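Local coordinates for protein lactate dehydrogenase, adjacent gene encodes predicted malate dehydrogenase (Cryptosporidium parvum, PDB 4ND2) that probably interconverts (S)-lactate and pyruvate with NAD(H) as cofactor, and binds pyruvate together with an NAD analogue, at residues A[25-30]-A[56-61]; A[160-165]-A[202-207]. One frame throughout, in Å; residues are numbered along the deposited sequence.

Interaction 1 of 2, residues A[25-30]-A[56-61]; sequences KDNLAD and GSTSKV
Asn-27 and Ser-57 bring their CA atoms to 5.4 Å, and the CA atoms of Asp-30 and Lys-60 are 4.8 Å apart, as both backbones run on into neighbouring strands. Two helix-to-strand turns of the Rossmann fold meet here: helix 14-26 ends in a Schellman motif with Asn-27 at positive phi, helix 40-55 ends in another with Gly-56 in that place, and strands 30-34 and 61-64 follow side by side in the parallel sheet. Ser-57 begins an ST turn, its OG accepting from Ser-59 N at 3.1 Å. The same hydroxyl donates to Gly-24 O in the last turn of helix 14-26, so it serves both turns. Asn-27 CB comes to 3.5 Å from the same Ser-57 OG. The hydroxyl oxygen OG of Ser-59 sits 2.9 Å from Ala-29 O, close enough to bond. The side chains of Asp-30 and Lys-60 run alongside each other in the same direction, yet Lys-60 NZ stays 6.3 Å from Asp-30 OD1. That oxygen instead pairs with Arg-4 NH1 in a salt bridge, and the guanidinium also reaches Thr-58 O. Lys-60 N donates to Asp-30 OD1 at 2.9 Å and an almost straight 176°, and the N-H comes in 54° off the plane of the carboxylate.

Interaction 2 of 2, residues A[160-165]-A[202-207]; sequences QHFGVN and GLITQE
His-161 reaches from the last turn of helix 147-162 to the backbone of Leu-203. The bond from CA to CB points toward 202-207, and with CG anti to the backbone N (chi1 172°) the ring is carried outward from the helix. His-161 CG lies 4.0 Å from Ile-204 CD1; His-161 CD2 comes nearer to the same methyl, at 3.6 Å. At the tip, His-161 NE2 donates to Leu-203 O at 2.7 Å, with an N-H...O angle of 161°. The oxygen lies near the ring plane and accepts the N-H on a lone pair, in the carbonyl plane. His-161 CE1, on the other side of NE2, lies 3.6 Å from Leu-203 O. The bond fixes NE2 as a protonated nitrogen and sets the rotation of the ring, while Ile-204 CD1 makes a CH-pi contact over one face, 3.9 Å from the His-161 centroid. In the C-terminal domain of this LDH/MDH-superfamily protein, the contact joins the end of one helix to the linker between two others: Gly-202 closes a Schellman motif after helix 195-200, and Thr-205 is the N-cap of helix 206-227. Phe-162 packs beside the histidine, with His-161 CD2 above the centre of one of its faces. The Phe-162 side chain crosses that of Ile-204 at about a right angle, Phe-162 CZ lying 3.9 Å from Ile-204 CB, and Phe-162 CE1 comes to 4.2 Å from Leu-203 CB. Phe-198 meets the Phe-162 ring with the planes at about 40°, and also touches Leu-203 and Ile-204.

From the N terminus, the chain passes through strand 6-10 and enters interaction 1 at the end of helix 14-26; this loop takes in strand 30-34 and helix 40-55 and closes just ahead of strand 61-64. The rest of the nucleotide-binding sheet follows, and helix 147-162 opens interaction 2, whose loop runs through the strands of a small antiparallel sheet and helix 195-200 to the start of helix 206-227. The loops are in series; the centres of interaction 1 and interaction 2 are about 39 Å apart. Interaction 1 ties the turn after helix 14-26 to the turn between helix 40-55 and strand 61-64, interaction 2 helix ends of the C-terminal domain. Between subunits, Thr-58 packs on Asn-165 of the second subunit.

Interaction 1 of 2, residues A[25-30]-A[56-61]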
ATOM      1  N   LYS A  25      -7.058  -5.921   6.253  1.00 19.56           N
ATOM      2  CA  LYS A  25      -6.140  -4.785   6.141  1.00 20.26           C
ATOM      3  C   LYS A  25      -5.878  -4.403   4.682  1.00 20.52           C
ATOM      4  O   LYS A  25      -5.907  -3.225   4.335  1.00 20.45           O
ATOM      5  CB  LYS A  25      -4.817  -5.092   6.844  1.00 20.64           C
ATOM      6  CG  LYS A  25      -3.788  -3.973   6.758  1.00 21.12           C
ATOM      7  CD  LYS A  25      -2.497  -4.344   7.467  1.00 21.60           C
ATOM      8  CE  LYS A  25      -1.552  -3.156   7.565  1.00 22.10           C
ATOM      9  NZ  LYS A  25      -1.303  -2.514   6.247  1.00 22.43           N
ATOM     10  N   ASP A  26      -5.629  -5.400   3.836  1.00 20.92           N
ATOM     11  CA  ASP A  26      -5.338  -5.163   2.415  1.00 21.19           C
ATOM     12  C   ASP A  26      -6.590  -4.877   1.580  1.00 20.76           C
ATOM     13  O   ASP A  26      -6.480  -4.532   0.404  1.00 20.08           O
ATOM     14  CB  ASP A  26      -4.614  -6.371   1.807  1.00 21.79           C
ATOM     15  CG  ASP A  26      -3.253  -6.629   2.436  1.00 22.58           C
ATOM     16  OD1 ASP A  26      -2.668  -5.703   3.037  1.00 23.58           O
ATOM     17  OD2 ASP A  26      -2.761  -7.768   2.323  1.00 23.22           O
ATOM     18  N   ASN A  27      -7.772  -5.032   2.179  1.00 20.42           N
ATOM     19  CA  ASN A  27      -9.038  -4.954   1.449  1.00 20.33           C
ATOM     20  C   ASN A  27      -9.049  -5.893   0.234  1.00 19.76           C
ATOM     21  O   ASN A  27      -9.564  -5.552  -0.831  1.00 19.46           O
ATOM     22  CB  ASN A  27      -9.344  -3.508   1.033  1.00 20.93           C
ATOM     23  CG  ASN A  27     -10.776  -3.321   0.545  1.00 21.81           C
ATOM     24  OD1 ASN A  27     -11.705  -3.983   1.009  1.00 22.75           O
ATOM     25  ND2 ASN A  27     -10.958  -2.412  -0.393  1.00 22.51           N
ATOM     26  N   LEU A  28      -8.472  -7.079   0.412  1.00 19.20           N
ATOM     27  CA  LEU A  28      -8.423  -8.093  -0.644  1.00 19.04           C
ATOM     28  C   LEU A  28      -9.799  -8.717  -0.877  1.00 18.90           C
ATOM     29  O   LEU A  28     -10.169  -9.023  -2.012  1.00 18.56           O
ATOM     30  CB  LEU A  28      -7.413  -9.182  -0.273  1.00 19.01           C
ATOM     31  CG  LEU A  28      -7.237 -10.360  -1.232  1.00 19.07           C
ATOM     32  CD1 LEU A  28      -6.708  -9.889  -2.578  1.00 19.02           C
ATOM     33  CD2 LEU A  28      -6.310 -11.398  -0.617  1.00 19.01           C
ATOM     34  N   ALA A  29     -10.545  -8.918   0.206  1.00 18.62           N
ATOM     35  CA  ALA A  29     -11.861  -9.542   0.136  1.00 18.85           C
ATOM     36  C   ALA A  29     -12.611  -9.363   1.450  1.00 18.90           C
ATOM     37  O   ALA A  29     -12.045  -8.900   2.446  1.00 18.51           O
ATOM     38  CB  ALA A  29     -11.718 -11.027  -0.175  1.00 18.81           C
ATOM     39  N   ASP A  30     -13.890  -9.718   1.434  1.00 19.27           N
ATOM     40  CA  ASP A  30     -14.637  -9.941   2.667  1.00 19.64           C
ATOM     41  C   ASP A  30     -14.190 -11.282   3.229  1.00 19.45           C
ATOM     42  O   ASP A  30     -13.781 -12.171   2.478  1.00 19.29           O
ATOM     43  CB  ASP A  30     -16.145  -9.985   2.407  1.00 20.05           C
ATOM     44  CG  ASP A  30     -16.732  -8.624   2.073  1.00 20.65           C
ATOM     45  OD1 ASP A  30     -16.079  -7.582   2.308  1.00 20.66           O
ATOM     46  OD2 ASP A  30     -17.877  -8.602   1.582  1.00 21.75           O
ATOM     47  N   GLY A  56      -8.340   1.922   6.841  1.00 19.02           N
ATOM     48  CA  GLY A  56      -9.031   2.495   5.693  1.00 18.99           C
ATOM     49  C   GLY A  56      -9.617   1.448   4.759  1.00 19.21           C
ATOM     50  O   GLY A  56      -9.743   1.692   3.559  1.00 19.59           O
ATOM     51  N   SER A  57      -9.972   0.286   5.305  1.00 18.70           N
ATOM     52  CA  SER A  57     -10.546  -0.812   4.523  1.00 18.42           C
ATOM     53  C   SER A  57     -12.050  -0.899   4.750  1.00 18.45           C
ATOM     54  O   SER A  57     -12.523  -0.633   5.849  1.00 18.25           O
ATOM     55  CB  SER A  57      -9.903  -2.137   4.933  1.00 18.40           C
ATOM     56  OG  SER A  57     -10.544  -3.242   4.317  1.00 18.07           O
ATOM     57  N   THR A  58     -12.791  -1.283   3.713  1.00 18.32           N
ATOM     58  CA  THR A  58     -14.233  -1.521   3.832  1.00 18.65           C
ATOM     59  C   THR A  58     -14.574  -3.016   3.801  1.00 18.60           C
ATOM     60  O   THR A  58     -15.743  -3.383   3.648  1.00 18.24           O
ATOM     61  CB  THR A  58     -15.027  -0.789   2.728  1.00 18.77           C
ATOM     62  OG1 THR A  58     -14.566  -1.206   1.440  1.00 19.08           O
ATOM     63  CG2 THR A  58     -14.864   0.712   2.854  1.00 18.85           C
ATOM     64  N   SER A  59     -13.561  -3.873   3.954  1.00 18.83           N
ATOM     65  CA  SER A  59     -13.780  -5.317   4.050  1.00 19.48           C
ATOM     66  C   SER A  59     -14.713  -5.641   5.213  1.00 20.07           C
ATOM     67  O   SER A  59     -14.572  -5.075   6.295  1.00 19.72           O
ATOM     68  CB  SER A  59     -12.459  -6.066   4.263  1.00 19.52           C
ATOM     69  OG  SER A  59     -11.672  -6.088   3.091  1.00 19.35           O
ATOM     70  N   LYS A  60     -15.665  -6.539   4.973  1.00 21.19           N
ATOM     71  CA  LYS A  60     -16.509  -7.082   6.034  1.00 22.34           C
ATOM     72  C   LYS A  60     -15.897  -8.375   6.556  1.00 22.06           C
ATOM     73  O   LYS A  60     -15.490  -9.234   5.770  1.00 22.32           O
ATOM     74  CB  LYS A  60     -17.920  -7.359   5.519  1.00 23.64           C
ATOM     75  CG  LYS A  60     -18.589  -6.147   4.905  1.00 25.25           C
ATOM     76  CD  LYS A  60     -20.104  -6.266   4.901  1.00 26.71           C
ATOM     77  CE  LYS A  60     -20.735  -5.094   4.163  1.00 27.57           C
ATOM     78  NZ  LYS A  60     -20.447  -3.795   4.834  1.00 28.24           N
ATOM     79  N   VAL A  61     -15.833  -8.501   7.878  1.00 21.55           N
ATOM     80  CA  VAL A  61     -15.292  -9.687   8.532  1.00 21.34           C
ATOM     81  C   VAL A  61     -16.315 -10.173   9.555  1.00 21.48           C
ATOM     82  O   VAL A  61     -16.608  -9.463  10.518  1.00 20.87           O
ATOM     83  CB  VAL A  61     -13.952  -9.385   9.237  1.00 21.19           C
ATOM     84  CG1 VAL A  61     -13.365 -10.652   9.850  1.00 21.22           C
ATOM     85  CG2 VAL A  61     -12.965  -8.754   8.260  1.00 21.16           C
TER

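Interaction 2 of 2, residues A[160-165]-A[202-207]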
ATOM      1  N   GLN A 160      20.074 -13.128   4.923  1.00 22.11           N
ATOM      2  CA  GLN A 160      20.702 -12.739   6.186  1.00 22.79           C
ATOM      3  C   GLN A 160      22.210 -12.997   6.184  1.00 22.79           C
ATOM      4  O   GLN A 160      22.964 -12.252   6.812  1.00 22.40           O
ATOM      5  CB  GLN A 160      20.028 -13.442   7.372  1.00 23.92           C
ATOM      6  CG  GLN A 160      18.681 -12.823   7.730  1.00 25.12           C
ATOM      7  CD  GLN A 160      17.916 -13.584   8.800  1.00 26.15           C
ATOM      8  OE1 GLN A 160      18.000 -14.810   8.898  1.00 27.64           O
ATOM      9  NE2 GLN A 160      17.146 -12.858   9.599  1.00 26.51           N
ATOM     10  N   HIS A 161      22.651 -14.040   5.482  1.00 22.76           N
ATOM     11  CA  HIS A 161      24.083 -14.290   5.334  1.00 23.10           C
ATOM     12  C   HIS A 161      24.755 -13.154   4.559  1.00 22.85           C
ATOM     13  O   HIS A 161      25.727 -12.570   5.031  1.00 22.66           O
ATOM     14  CB  HIS A 161      24.361 -15.626   4.637  1.00 23.47           C
ATOM     15  CG  HIS A 161      25.805 -15.827   4.299  1.00 23.88           C
ATOM     16  ND1 HIS A 161      26.730 -16.266   5.221  1.00 24.24           N
ATOM     17  CD2 HIS A 161      26.493 -15.606   3.153  1.00 23.98           C
ATOM     18  CE1 HIS A 161      27.923 -16.320   4.654  1.00 24.25           C
ATOM     19  NE2 HIS A 161      27.806 -15.925   3.400  1.00 24.24           N
ATOM     20  N   PHE A 162      24.224 -12.841   3.379  1.00 22.84           N
ATOM     21  CA  PHE A 162      24.816 -11.825   2.501  1.00 22.90           C
ATOM     22  C   PHE A 162      24.497 -10.382   2.904  1.00 23.00           C
ATOM     23  O   PHE A 162      25.117  -9.449   2.395  1.00 22.85           O
ATOM     24  CB  PHE A 162      24.386 -12.055   1.050  1.00 22.96           C
ATOM     25  CG  PHE A 162      24.965 -13.298   0.438  1.00 23.15           C
ATOM     26  CD1 PHE A 162      26.309 -13.352   0.091  1.00 23.26           C
ATOM     27  CD2 PHE A 162      24.171 -14.414   0.205  1.00 23.00           C
ATOM     28  CE1 PHE A 162      26.848 -14.498  -0.474  1.00 23.38           C
ATOM     29  CE2 PHE A 162      24.704 -15.558  -0.362  1.00 23.31           C
ATOM     30  CZ  PHE A 162      26.045 -15.601  -0.702  1.00 23.14           C
ATOM     31  N   GLY A 163      23.533 -10.198   3.807  1.00 23.10           N
ATOM     32  CA  GLY A 163      23.123  -8.863   4.242  1.00 22.92           C
ATOM     33  C   GLY A 163      22.424  -8.075   3.148  1.00 22.62           C
ATOM     34  O   GLY A 163      22.689  -6.888   2.967  1.00 23.08           O
ATOM     35  N   VAL A 164      21.524  -8.741   2.425  1.00 22.20           N
ATOM     36  CA  VAL A 164      20.781  -8.128   1.323  1.00 21.64           C
ATOM     37  C   VAL A 164      19.271  -8.309   1.491  1.00 21.17           C
ATOM     38  O   VAL A 164      18.813  -9.136   2.280  1.00 20.61           O
ATOM     39  CB  VAL A 164      21.192  -8.709  -0.050  1.00 21.94           C
ATOM     40  CG1 VAL A 164      22.669  -8.458  -0.316  1.00 22.18           C
ATOM     41  CG2 VAL A 164      20.873 -10.197  -0.147  1.00 22.08           C
ATOM     42  N   ASN A 165      18.512  -7.530   0.728  1.00 20.53           N
ATOM     43  CA  ASN A 165      17.059  -7.647   0.676  1.00 20.11           C
ATOM     44  C   ASN A 165      16.651  -9.053   0.229  1.00 19.89           C
ATOM     45  O   ASN A 165      17.025  -9.496  -0.859  1.00 19.33           O
ATOM     46  CB  ASN A 165      16.503  -6.597  -0.291  1.00 19.98           C
ATOM     47  CG  ASN A 165      14.990  -6.613  -0.385  1.00 20.03           C
ATOM     48  OD1 ASN A 165      14.308  -7.329   0.349  1.00 19.83           O
ATOM     49  ND2 ASN A 165      14.455  -5.814  -1.299  1.00 20.17           N
ATOM     50  N   GLY A 202      34.701 -16.275  -2.215  1.00 27.95           N
ATOM     51  CA  GLY A 202      35.007 -16.390  -0.793  1.00 27.40           C
ATOM     52  C   GLY A 202      33.993 -15.725   0.122  1.00 26.93           C
ATOM     53  O   GLY A 202      34.292 -15.458   1.286  1.00 26.63           O
ATOM     54  N   LEU A 203      32.792 -15.469  -0.394  1.00 26.35           N
ATOM     55  CA  LEU A 203      31.748 -14.770   0.366  1.00 26.03           C
ATOM     56  C   LEU A 203      30.759 -15.723   1.046  1.00 25.43           C
ATOM     57  O   LEU A 203      29.990 -15.302   1.913  1.00 25.28           O
ATOM     58  CB  LEU A 203      31.001 -13.789  -0.547  1.00 26.09           C
ATOM     59  CG  LEU A 203      31.863 -12.677  -1.162  1.00 26.35           C
ATOM     60  CD1 LEU A 203      31.026 -11.784  -2.063  1.00 26.58           C
ATOM     61  CD2 LEU A 203      32.551 -11.851  -0.084  1.00 26.53           C
ATOM     62  N   ILE A 204      30.773 -16.995   0.648  1.00 24.57           N
ATOM     63  CA  ILE A 204      30.029 -18.040   1.355  1.00 24.05           C
ATOM     64  C   ILE A 204      30.725 -19.389   1.168  1.00 23.93           C
ATOM     65  O   ILE A 204      31.337 -19.630   0.130  1.00 23.70           O
ATOM     66  CB  ILE A 204      28.560 -18.125   0.872  1.00 23.64           C
ATOM     67  CG1 ILE A 204      27.702 -18.900   1.878  1.00 23.58           C
ATOM     68  CG2 ILE A 204      28.464 -18.754  -0.513  1.00 23.63           C
ATOM     69  CD1 ILE A 204      26.214 -18.803   1.611  1.00 23.54           C
ATOM     70  N   THR A 205      30.633 -20.260   2.169  1.00 23.57           N
ATOM     71  CA  THR A 205      31.203 -21.605   2.068  1.00 23.65           C
ATOM     72  C   THR A 205      30.100 -22.634   1.872  1.00 23.79           C
ATOM     73  O   THR A 205      28.933 -22.377   2.188  1.00 23.47           O
ATOM     74  CB  THR A 205      32.020 -21.982   3.319  1.00 23.71           C
ATOM     75  OG1 THR A 205      31.144 -22.188   4.434  1.00 23.84           O
ATOM     76  CG2 THR A 205      33.024 -20.895   3.656  1.00 23.55           C
ATOM     77  N   GLN A 206      30.474 -23.799   1.350  1.00 23.38           N
ATOM     78  CA  GLN A 206      29.526 -24.898   1.178  1.00 23.50           C
ATOM     79  C   GLN A 206      28.953 -25.355   2.519  1.00 23.29           C
ATOM     80  O   GLN A 206      27.787 -25.736   2.593  1.00 22.73           O
ATOM     81  CB  GLN A 206      30.182 -26.079   0.453  1.00 23.65           C
ATOM     82  CG  GLN A 206      29.241 -27.237   0.139  1.00 23.55           C
ATOM     83  CD  GLN A 206      28.089 -26.838  -0.770  1.00 23.86           C
ATOM     84  OE1 GLN A 206      28.297 -26.242  -1.823  1.00 24.10           O
ATOM     85  NE2 GLN A 206      26.868 -27.172  -0.367  1.00 23.92           N
ATOM     86  N   GLU A 207      29.770 -25.321   3.572  1.00 23.61           N
ATOM     87  CA  GLU A 207      29.300 -25.652   4.921  1.00 23.88           C
ATOM     88  C   GLU A 207      28.226 -24.663   5.393  1.00 23.85           C
ATOM     89  O   GLU A 207      27.231 -25.063   6.003  1.00 23.39           O
ATOM     90  CB  GLU A 207      30.462 -25.686   5.918  1.00 24.41           C
ATOM     91  CG  GLU A 207      31.392 -26.878   5.735  1.00 24.85           C
ATOM     92  CD  GLU A 207      32.352 -27.056   6.894  1.00 25.46           C
ATOM     93  OE1 GLU A 207      33.580 -26.969   6.681  1.00 25.52           O
ATOM     94  OE2 GLU A 207      31.876 -27.278   8.025  1.00 25.78           O
TER